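Long-range contacts in ABC transporter substrate-binding protein (PDB 4I1D), which probably captures a small solute, perhaps a polyamine, in the periplasm and delivers it to an ABC importer, and in this crystal holds d-malate: residues A42-V50 / R69-E77; P55-T64 / S230-N241. One frame throughout, in Å; residues are numbered along the deposited sequence.

Contact 1 of 2, residues A42-V50 / R69-E77. With SO4 (sulfate ion), chain I; SO4 (sulfate ion), chain L; SO4 (sulfate ion), chain B.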
loop_
_atom_site.group_PDB
_atom_site.type_symbol
_atom_site.label_atom_id
_atom_site.label_comp_id
_atom_site.label_asym_id
_atom_site.label_seq_id
_atom_site.Cartn_x
_atom_site.Cartn_y
_atom_site.Cartn_z
ATOM N N ALA A 42 -3.466 -24.734 -17.010
ATOM C CA ALA A 42 -2.177 -24.934 -17.652
ATOM C C ALA A 42 -1.641 -23.699 -18.364
ATOM O O ALA A 42 -0.460 -23.632 -18.682
ATOM C CB ALA A 42 -2.270 -26.076 -18.625
ATOM N N TRP A 43 -2.493 -22.720 -18.628
ATOM C CA TRP A 43 -2.098 -21.710 -19.605
ATOM C C TRP A 43 -0.997 -20.732 -19.196
ATOM O O TRP A 43 -0.082 -20.473 -19.981
ATOM C CB TRP A 43 -3.318 -21.089 -20.296
ATOM C CG TRP A 43 -3.844 -22.126 -21.231
ATOM C CD1 TRP A 43 -4.744 -23.111 -20.940
ATOM C CD2 TRP A 43 -3.411 -22.364 -22.580
ATOM N NE1 TRP A 43 -4.935 -23.920 -22.038
ATOM C CE2 TRP A 43 -4.129 -23.484 -23.058
ATOM C CE3 TRP A 43 -2.508 -21.723 -23.438
ATOM C CZ2 TRP A 43 -3.971 -23.979 -24.359
ATOM C CZ3 TRP A 43 -2.349 -22.219 -24.731
ATOM C CH2 TRP A 43 -3.079 -23.335 -25.177
ATOM N N PRO A 44 -1.040 -20.230 -17.957
ATOM C CA PRO A 44 0.100 -19.387 -17.584
ATOM C C PRO A 44 1.424 -20.130 -17.765
ATOM O O PRO A 44 2.407 -19.535 -18.211
ATOM C CB PRO A 44 -0.166 -19.077 -16.106
ATOM C CG PRO A 44 -1.667 -19.135 -15.988
ATOM C CD PRO A 44 -2.073 -20.275 -16.907
ATOM N N ALA A 45 1.439 -21.425 -17.455
ATOM C CA ALA A 45 2.660 -22.211 -17.561
ATOM C C ALA A 45 3.035 -22.460 -19.019
ATOM O O ALA A 45 4.207 -22.404 -19.391
ATOM C CB ALA A 45 2.515 -23.529 -16.812
ATOM N N ILE A 46 2.037 -22.749 -19.843
ATOM C CA ILE A 46 2.280 -22.956 -21.261
ATOM C C ILE A 46 2.928 -21.707 -21.859
ATOM O O ILE A 46 3.880 -21.809 -22.635
ATOM C CB ILE A 46 0.984 -23.300 -22.012
ATOM C CG1 ILE A 46 0.561 -24.739 -21.706
ATOM C CG2 ILE A 46 1.166 -23.141 -23.506
ATOM C CD1 ILE A 46 -0.878 -25.031 -22.119
ATOM N N LYS A 47 2.429 -20.532 -21.484
ATOM C CA LYS A 47 2.996 -19.295 -22.007
ATOM C C LYS A 47 4.473 -19.212 -21.644
ATOM O O LYS A 47 5.318 -18.902 -22.485
ATOM C CB LYS A 47 2.266 -18.063 -21.463
ATOM C CG LYS A 47 0.847 -17.893 -21.966
ATOM C CD LYS A 47 0.344 -16.500 -21.633
ATOM C CE LYS A 47 -1.088 -16.303 -22.077
ATOM N NZ LYS A 47 -1.486 -14.874 -21.952
ATOM N N THR A 48 4.778 -19.487 -20.383
ATOM C CA THR A 48 6.142 -19.348 -19.910
ATOM C C THR A 48 7.023 -20.393 -20.579
ATOM O O THR A 48 8.115 -20.086 -21.062
ATOM C CB THR A 48 6.219 -19.498 -18.389
ATOM O OG1 THR A 48 5.538 -18.397 -17.776
ATOM C CG2 THR A 48 7.666 -19.514 -17.929
ATOM N N GLN A 49 6.524 -21.622 -20.622
ATOM C CA GLN A 49 7.268 -22.740 -21.195
ATOM C C GLN A 49 7.578 -22.503 -22.668
ATOM O O GLN A 49 8.731 -22.597 -23.096
ATOM C CB GLN A 49 6.490 -24.049 -21.033
ATOM C CG GLN A 49 6.415 -24.568 -19.603
ATOM C CD GLN A 49 6.057 -26.043 -19.551
ATOM O OE1 GLN A 49 6.270 -26.775 -20.516
ATOM N NE2 GLN A 49 5.516 -26.488 -18.420
ATOM N N VAL A 50 6.544 -22.187 -23.439
ATOM C CA VAL A 50 6.713 -21.987 -24.873
ATOM C C VAL A 50 7.555 -20.743 -25.145
ATOM O O VAL A 50 8.395 -20.738 -26.039
ATOM C CB VAL A 50 5.362 -21.927 -25.583
ATOM C CG1 VAL A 50 5.526 -21.458 -27.027
ATOM C CG2 VAL A 50 4.680 -23.299 -25.509
ATOM N N ARG A 69 -7.602 -20.097 -28.297
ATOM C CA ARG A 69 -6.842 -18.910 -27.903
ATOM C C ARG A 69 -5.349 -19.155 -28.079
ATOM O O ARG A 69 -4.652 -18.383 -28.738
ATOM C CB ARG A 69 -7.133 -18.533 -26.445
ATOM C CG ARG A 69 -8.155 -17.417 -26.264
ATOM C CD ARG A 69 -8.109 -16.819 -24.849
ATOM N NE ARG A 69 -8.896 -17.583 -23.877
ATOM C CZ ARG A 69 -10.139 -17.278 -23.501
ATOM N NH1 ARG A 69 -10.767 -18.037 -22.611
ATOM N NH2 ARG A 69 -10.758 -16.215 -24.011
ATOM N N GLY A 70 -4.873 -20.244 -27.484
ATOM C CA GLY A 70 -3.483 -20.642 -27.586
ATOM C C GLY A 70 -2.973 -20.818 -29.006
ATOM O O GLY A 70 -1.879 -20.352 -29.345
ATOM N N GLY A 71 -3.752 -21.501 -29.840
ATOM C CA GLY A 71 -3.363 -21.712 -31.222
ATOM C C GLY A 71 -3.227 -20.390 -31.959
ATOM O O GLY A 71 -2.322 -20.204 -32.781
ATOM N N GLU A 72 -4.134 -19.463 -31.658
ATOM C CA GLU A 72 -4.105 -18.146 -32.275
ATOM C C GLU A 72 -2.860 -17.349 -31.849
ATOM O O GLU A 72 -2.363 -16.508 -32.601
ATOM C CB GLU A 72 -5.397 -17.381 -31.950
ATOM C CG GLU A 72 -6.661 -18.073 -32.467
ATOM C CD GLU A 72 -7.961 -17.449 -31.957
ATOM O OE1 GLU A 72 -7.935 -16.315 -31.427
ATOM O OE2 GLU A 72 -9.019 -18.100 -32.093
ATOM N N GLN A 73 -2.348 -17.624 -30.652
ATOM C CA GLN A 73 -1.218 -16.859 -30.132
ATOM C C GLN A 73 0.137 -17.528 -30.408
ATOM O O GLN A 73 1.170 -17.099 -29.890
ATOM C CB GLN A 73 -1.396 -16.588 -28.635
ATOM C CG GLN A 73 -2.554 -15.652 -28.295
ATOM C CD GLN A 73 -2.715 -15.440 -26.798
ATOM O OE1 GLN A 73 -1.778 -15.647 -26.024
ATOM N NE2 GLN A 73 -3.908 -15.030 -26.382
ATOM N N GLY A 74 0.126 -18.574 -31.230
ATOM C CA GLY A 74 1.344 -19.293 -31.570
ATOM C C GLY A 74 1.924 -20.154 -30.449
ATOM O O GLY A 74 3.125 -20.431 -30.435
ATOM N N LEU A 75 1.083 -20.594 -29.517
ATOM C CA LEU A 75 1.570 -21.328 -28.348
ATOM C C LEU A 75 1.455 -22.836 -28.494
ATOM O O LEU A 75 2.110 -23.581 -27.771
ATOM C CB LEU A 75 0.835 -20.892 -27.083
ATOM C CG LEU A 75 1.066 -19.473 -26.575
ATOM C CD1 LEU A 75 -0.101 -19.056 -25.682
ATOM C CD2 LEU A 75 2.387 -19.360 -25.840
ATOM N N ILE A 76 0.613 -23.287 -29.414
ATOM C CA ILE A 76 0.482 -24.718 -29.665
ATOM C C ILE A 76 0.588 -25.024 -31.158
ATOM O O ILE A 76 0.369 -24.150 -32.002
ATOM C CB ILE A 76 -0.830 -25.296 -29.081
ATOM C CG1 ILE A 76 -2.035 -24.510 -29.582
ATOM C CG2 ILE A 76 -0.803 -25.271 -27.548
ATOM C CD1 ILE A 76 -3.363 -25.114 -29.148
ATOM N N GLU A 77 0.921 -26.270 -31.470
ATOM C CA GLU A 77 1.228 -26.661 -32.841
ATOM C C GLU A 77 0.000 -26.696 -33.733
ATOM O O GLU A 77 -1.072 -27.130 -33.312
ATOM C CB GLU A 77 1.914 -28.035 -32.869
ATOM C CG GLU A 77 3.307 -28.073 -32.252
ATOM C CD GLU A 77 4.390 -27.622 -33.211
ATOM O OE1 GLU A 77 4.099 -27.501 -34.420
ATOM O OE2 GLU A 77 5.535 -27.391 -32.756
HETATM S S SO4 I . -4.714 -14.000 -22.240
HETATM O O1 SO4 I . -4.190 -14.706 -21.073
HETATM O O2 SO4 I . -3.629 -13.713 -23.181
HETATM O O3 SO4 I . -5.723 -14.835 -22.894
HETATM O O4 SO4 I . -5.316 -12.742 -21.802
HETATM S S SO4 L . 0.231 -12.715 -19.750
HETATM O O1 SO4 L . 0.506 -13.975 -19.023
HETATM O O2 SO4 L . 1.456 -12.270 -20.451
HETATM O O3 SO4 L . -0.847 -12.941 -20.738
HETATM O O4 SO4 L . -0.190 -11.674 -18.787
HETATM S S SO4 B . 4.681 -19.759 -13.972
HETATM O O1 SO4 B . 4.911 -20.507 -15.206
HETATM O O2 SO4 B . 5.596 -18.619 -13.909
HETATM O O3 SO4 B . 3.303 -19.272 -13.942
HETATM O O4 SO4 B . 4.902 -20.638 -12.827
#
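A mostly apolar helix-to-helix-end contact joins W43, K47 and V50 of helix 43-51 to G70 at the end of helix 64-72 and to L75 and I76 just beyond it, against the sheet face that carries V60 and C234. The six-membered ring of W43 lies against the second segment: its CZ3 comes within 3.5 Å of G70 CA, and its CH2 packs 3.8 Å from I76 CG2. A CB at G70 would clash with that ring. L75 CD1 meets the W43 ring at its edge, near the ring plane, while I46 CD1 from the same helix sits over the centre of one face. At its polar end W43 NE1 is hydrogen-bonded to T62, and Y66 also packs on the ring.

L75 contributes most to the contact. Its CG stands anti to the carbonyl carbon (chi1 -67°), which turns the branch toward helix 43-51, where CD1 meets the W43 ring and K47 CG, and CD2 rests 3.9 Å from V50 CB and close to K47 CA. V50 CG2 also lies 3.4 Å from L75 O. A Schellman motif delivers L75 to this place: G74, at positive phi (72°), is the C-prime residue, and L75 N returns to G70 O at 3.0 Å.

K47 runs out fully extended past L75 until NZ donates to two oxygens of one sulfate ion, O2 at 2.7 Å and O1 at 2.8 Å; a second sulfate lies beside NZ, too close for its geometry to be trusted. Q73 NE2 reaches that O2 only weakly, at 3.5 Å, so the first anion, probably from the crystallisation liquor, loosely links the segments. P309 of a neighbouring subunit packs on V50 and L75.

Contact 2 of 2, residues P55-T64 / S230-N241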
loop_
_atom_site.group_PDB
_atom_site.type_symbol
_atom_site.label_atom_id
_atom_site.label_comp_id
_atom_site.label_asym_id
_atom_site.label_seq_id
_atom_site.Cartn_x
_atom_site.Cartn_y
_atom_site.Cartn_z
ATOM N N PRO A 55 10.108 -26.023 -23.761
ATOM C CA PRO A 55 9.007 -26.528 -22.933
ATOM C C PRO A 55 9.348 -27.883 -22.314
ATOM O O PRO A 55 9.992 -28.695 -22.977
ATOM C CB PRO A 55 7.874 -26.730 -23.940
ATOM C CG PRO A 55 8.296 -25.990 -25.186
ATOM C CD PRO A 55 9.767 -25.985 -25.193
ATOM N N ILE A 56 8.922 -28.131 -21.079
ATOM C CA ILE A 56 9.050 -29.477 -20.507
ATOM C C ILE A 56 7.824 -30.351 -20.815
ATOM O O ILE A 56 7.924 -31.571 -20.796
ATOM C CB ILE A 56 9.289 -29.468 -18.973
ATOM C CG1 ILE A 56 8.150 -28.744 -18.252
ATOM C CG2 ILE A 56 10.633 -28.841 -18.630
ATOM C CD1 ILE A 56 8.353 -28.648 -16.756
ATOM N N TRP A 57 6.674 -29.731 -21.099
ATOM C CA TRP A 57 5.453 -30.486 -21.421
ATOM C C TRP A 57 5.317 -30.704 -22.925
ATOM O O TRP A 57 5.721 -29.846 -23.714
ATOM C CB TRP A 57 4.210 -29.742 -20.928
ATOM C CG TRP A 57 4.090 -29.627 -19.441
ATOM C CD1 TRP A 57 4.695 -30.417 -18.494
ATOM C CD2 TRP A 57 3.323 -28.657 -18.724
ATOM N NE1 TRP A 57 4.339 -29.995 -17.234
ATOM C CE2 TRP A 57 3.503 -28.913 -17.347
ATOM C CE3 TRP A 57 2.498 -27.593 -19.114
ATOM C CZ2 TRP A 57 2.884 -28.148 -16.358
ATOM C CZ3 TRP A 57 1.894 -26.832 -18.131
ATOM C CH2 TRP A 57 2.088 -27.113 -16.769
ATOM N N ASP A 58 4.742 -31.837 -23.322
ATOM C CA ASP A 58 4.472 -32.108 -24.743
ATOM C C ASP A 58 2.993 -31.935 -25.075
ATOM O O ASP A 58 2.606 -31.134 -25.937
ATOM C CB ASP A 58 4.906 -33.527 -25.120
ATOM C CG ASP A 58 6.418 -33.727 -25.023
ATOM O OD1 ASP A 58 7.151 -33.073 -25.795
ATOM O OD2 ASP A 58 6.878 -34.545 -24.190
ATOM N N VAL A 59 2.168 -32.703 -24.380
ATOM C CA VAL A 59 0.756 -32.766 -24.681
ATOM C C VAL A 59 -0.046 -32.293 -23.477
ATOM O O VAL A 59 0.181 -32.737 -22.355
ATOM C CB VAL A 59 0.329 -34.190 -25.064
ATOM C CG1 VAL A 59 -1.164 -34.247 -25.312
ATOM C CG2 VAL A 59 1.102 -34.664 -26.295
ATOM N N VAL A 60 -0.979 -31.385 -23.733
ATOM C CA VAL A 60 -1.836 -30.829 -22.701
ATOM C C VAL A 60 -3.307 -31.088 -23.005
ATOM O O VAL A 60 -3.766 -30.903 -24.129
ATOM C CB VAL A 60 -1.605 -29.316 -22.551
ATOM C CG1 VAL A 60 -2.623 -28.712 -21.607
ATOM C CG2 VAL A 60 -0.185 -29.067 -22.045
ATOM N N ASP A 61 -4.024 -31.546 -21.989
ATOM C CA ASP A 61 -5.462 -31.745 -22.057
ATOM C C ASP A 61 -6.123 -30.557 -21.365
ATOM O O ASP A 61 -5.938 -30.363 -20.167
ATOM C CB ASP A 61 -5.830 -33.034 -21.331
ATOM C CG ASP A 61 -7.309 -33.141 -21.049
ATOM O OD1 ASP A 61 -8.103 -32.778 -21.945
ATOM O OD2 ASP A 61 -7.676 -33.587 -19.935
ATOM N N THR A 62 -6.888 -29.761 -22.111
ATOM C CA THR A 62 -7.417 -28.513 -21.567
ATOM C C THR A 62 -8.770 -28.127 -22.188
ATOM O O THR A 62 -9.082 -28.549 -23.305
ATOM C CB THR A 62 -6.381 -27.384 -21.790
ATOM O OG1 THR A 62 -6.727 -26.228 -21.017
ATOM C CG2 THR A 62 -6.312 -27.014 -23.267
ATOM N N PRO A 63 -9.587 -27.329 -21.466
ATOM C CA PRO A 63 -10.827 -26.847 -22.083
ATOM C C PRO A 63 -10.589 -26.297 -23.483
ATOM O O PRO A 63 -9.660 -25.536 -23.732
ATOM C CB PRO A 63 -11.288 -25.743 -21.123
ATOM C CG PRO A 63 -10.831 -26.260 -19.787
ATOM C CD PRO A 63 -9.476 -26.887 -20.062
ATOM N N THR A 64 -11.457 -26.707 -24.389
ATOM C CA THR A 64 -11.265 -26.529 -25.814
ATOM C C THR A 64 -11.049 -25.063 -26.216
ATOM O O THR A 64 -10.286 -24.767 -27.134
ATOM C CB THR A 64 -12.465 -27.150 -26.551
ATOM O OG1 THR A 64 -12.553 -28.534 -26.191
ATOM C CG2 THR A 64 -12.324 -27.031 -28.043
ATOM N N SER A 230 -16.327 -29.479 -23.248
ATOM C CA SER A 230 -15.316 -30.478 -23.577
ATOM C C SER A 230 -13.899 -29.981 -23.330
ATOM O O SER A 230 -13.627 -28.778 -23.388
ATOM C CB SER A 230 -15.435 -30.866 -25.053
ATOM O OG SER A 230 -14.999 -29.796 -25.879
ATOM N N THR A 231 -12.987 -30.914 -23.079
ATOM C CA THR A 231 -11.562 -30.607 -23.194
ATOM C C THR A 231 -11.019 -31.210 -24.489
ATOM O O THR A 231 -11.636 -32.110 -25.087
ATOM C CB THR A 231 -10.736 -31.122 -21.993
ATOM O OG1 THR A 231 -10.953 -32.527 -21.833
ATOM C CG2 THR A 231 -11.136 -30.385 -20.699
ATOM N N SER A 232 -9.875 -30.693 -24.924
ATOM C CA SER A 232 -9.204 -31.175 -26.124
ATOM C C SER A 232 -7.701 -31.356 -25.863
ATOM O O SER A 232 -7.135 -30.738 -24.954
ATOM C CB SER A 232 -9.408 -30.192 -27.294
ATOM O OG SER A 232 -10.779 -30.063 -27.626
ATOM N N LEU A 233 -7.064 -32.197 -26.675
ATOM C CA LEU A 233 -5.625 -32.394 -26.602
ATOM C C LEU A 233 -4.952 -31.483 -27.620
ATOM O O LEU A 233 -5.453 -31.320 -28.737
ATOM C CB LEU A 233 -5.280 -33.841 -26.914
ATOM C CG LEU A 233 -5.951 -34.910 -26.053
ATOM C CD1 LEU A 233 -5.370 -36.262 -26.407
ATOM C CD2 LEU A 233 -5.741 -34.613 -24.575
ATOM N N CYS A 234 -3.826 -30.894 -27.221
ATOM C CA CYS A 234 -3.002 -30.064 -28.098
ATOM C C CYS A 234 -1.551 -30.272 -27.701
ATOM O O CYS A 234 -1.268 -30.824 -26.638
ATOM C CB CYS A 234 -3.361 -28.590 -27.952
ATOM S SG CYS A 234 -3.244 -28.009 -26.232
ATOM N N ILE A 235 -0.635 -29.821 -28.552
ATOM C CA ILE A 235 0.782 -30.086 -28.386
ATOM C C ILE A 235 1.486 -28.756 -28.309
ATOM O O ILE A 235 1.216 -27.872 -29.122
ATOM C CB ILE A 235 1.331 -30.866 -29.594
ATOM C CG1 ILE A 235 0.608 -32.205 -29.737
ATOM C CG2 ILE A 235 2.843 -31.050 -29.490
ATOM C CD1 ILE A 235 1.007 -32.984 -30.987
ATOM N N LEU A 236 2.382 -28.596 -27.339
ATOM C CA LEU A 236 3.065 -27.314 -27.174
ATOM C C LEU A 236 3.960 -27.015 -28.360
ATOM O O LEU A 236 4.614 -27.907 -28.900
ATOM C CB LEU A 236 3.863 -27.249 -25.867
ATOM C CG LEU A 236 3.045 -26.883 -24.623
ATOM C CD1 LEU A 236 2.231 -28.059 -24.195
ATOM C CD2 LEU A 236 3.934 -26.428 -23.480
ATOM N N LYS A 237 3.966 -25.758 -28.786
ATOM C CA LYS A 237 4.917 -25.316 -29.795
ATOM C C LYS A 237 6.329 -25.510 -29.230
ATOM O O LYS A 237 6.639 -25.034 -28.140
ATOM C CB LYS A 237 4.669 -23.847 -30.140
ATOM C CG LYS A 237 5.078 -23.452 -31.548
ATOM C CD LYS A 237 4.215 -24.157 -32.583
ATOM C CE LYS A 237 4.532 -23.672 -33.989
ATOM N NZ LYS A 237 4.229 -22.221 -34.157
ATOM N N GLY A 238 7.179 -26.225 -29.958
ATOM C CA GLY A 238 8.529 -26.487 -29.486
ATOM C C GLY A 238 8.632 -27.664 -28.525
ATOM O O GLY A 238 9.642 -27.833 -27.840
ATOM N N ALA A 239 7.586 -28.484 -28.473
ATOM C CA ALA A 239 7.586 -29.671 -27.622
ATOM C C ALA A 239 8.812 -30.544 -27.903
ATOM O O ALA A 239 9.124 -30.829 -29.061
ATOM C CB ALA A 239 6.299 -30.467 -27.814
ATOM N N PRO A 240 9.511 -30.968 -26.840
ATOM C CA PRO A 240 10.740 -31.749 -27.004
ATOM C C PRO A 240 10.489 -33.097 -27.679
ATOM O O PRO A 240 11.413 -33.655 -28.264
ATOM C CB PRO A 240 11.222 -31.949 -25.556
ATOM C CG PRO A 240 9.979 -31.891 -24.746
ATOM C CD PRO A 240 9.149 -30.814 -25.423
ATOM N N ASN A 241 9.262 -33.609 -27.601
ATOM C CA ASN A 241 8.944 -34.906 -28.195
ATOM C C ASN A 241 7.771 -34.831 -29.164
ATOM O O ASN A 241 6.892 -35.698 -29.159
ATOM C CB ASN A 241 8.640 -35.946 -27.117
ATOM C CG ASN A 241 9.802 -36.164 -26.169
ATOM O OD1 ASN A 241 10.826 -36.736 -26.542
ATOM N ND2 ASN A 241 9.640 -35.721 -24.925
#
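Strands 59-63 and 230-235 pair antiparallel, their directions 152° apart, with V60-C234 and T62-S232 as hydrogen-bonded pairs and V59-I235, D61-L233 and P63-T231 as non-hydrogen-bonded ones. L236 N adds a bond to D58 O, after which L236 to A239 form a type II turn that brings the chain back to D58. D58 CG stands anti to its carbonyl carbon (chi1 -66°), which swings the carboxylate back toward N241 although the CB points away. OD1 takes N241 N (2.8 Å) and OD2 takes N241 ND2 (3.1 Å), both on the syn side. The second bond is nearly straight at 172° and lies in the amide plane; OD2 also accepts from T6 N. An alanine here takes away the carboxylate, and the N241 amide is likely to be set free to turn while N241 N and T6 N are left without this acceptor. L236 fits between P55, W57 and V60, its CD1 pressing on V60 CG2 at 3.4 Å. At the far end T64 OG1 bridges S232 OG at 2.7 Å and S230 OG at 2.8 Å. T231 OG1 lies 2.9 Å from D61 OD1, with E103 also within reach of its proton; D61 OD2 is held by Y14 and S9. Strand 4-9 pairs with 59-63, and 100-112 with 219-235; helix 242-252 covers V59, L233 and I235, while I46 and I76 cover V60 and C234 on the other face.

Contacts 1 and 2 have centres about 9 Å apart and stack as helices against a sheet. Their segments alternate along the chain: helix 43-51, strand 59-63, helix 64-72 and its exit, then, much later, the end of strand 219-235. The 55-64 segment thus connects the two halves of contact 1, while the returning 230-241 segment pairs with it from a distant part of the sequence. Direct joints include probable backbone hydrogen bonds from E77 N to I235 O and from K237 N to L75 O. Together they build part of one lobe of the periplasmic binding-protein fold, away from the d-malate pocket of T185, S186, G187, W205 and R208.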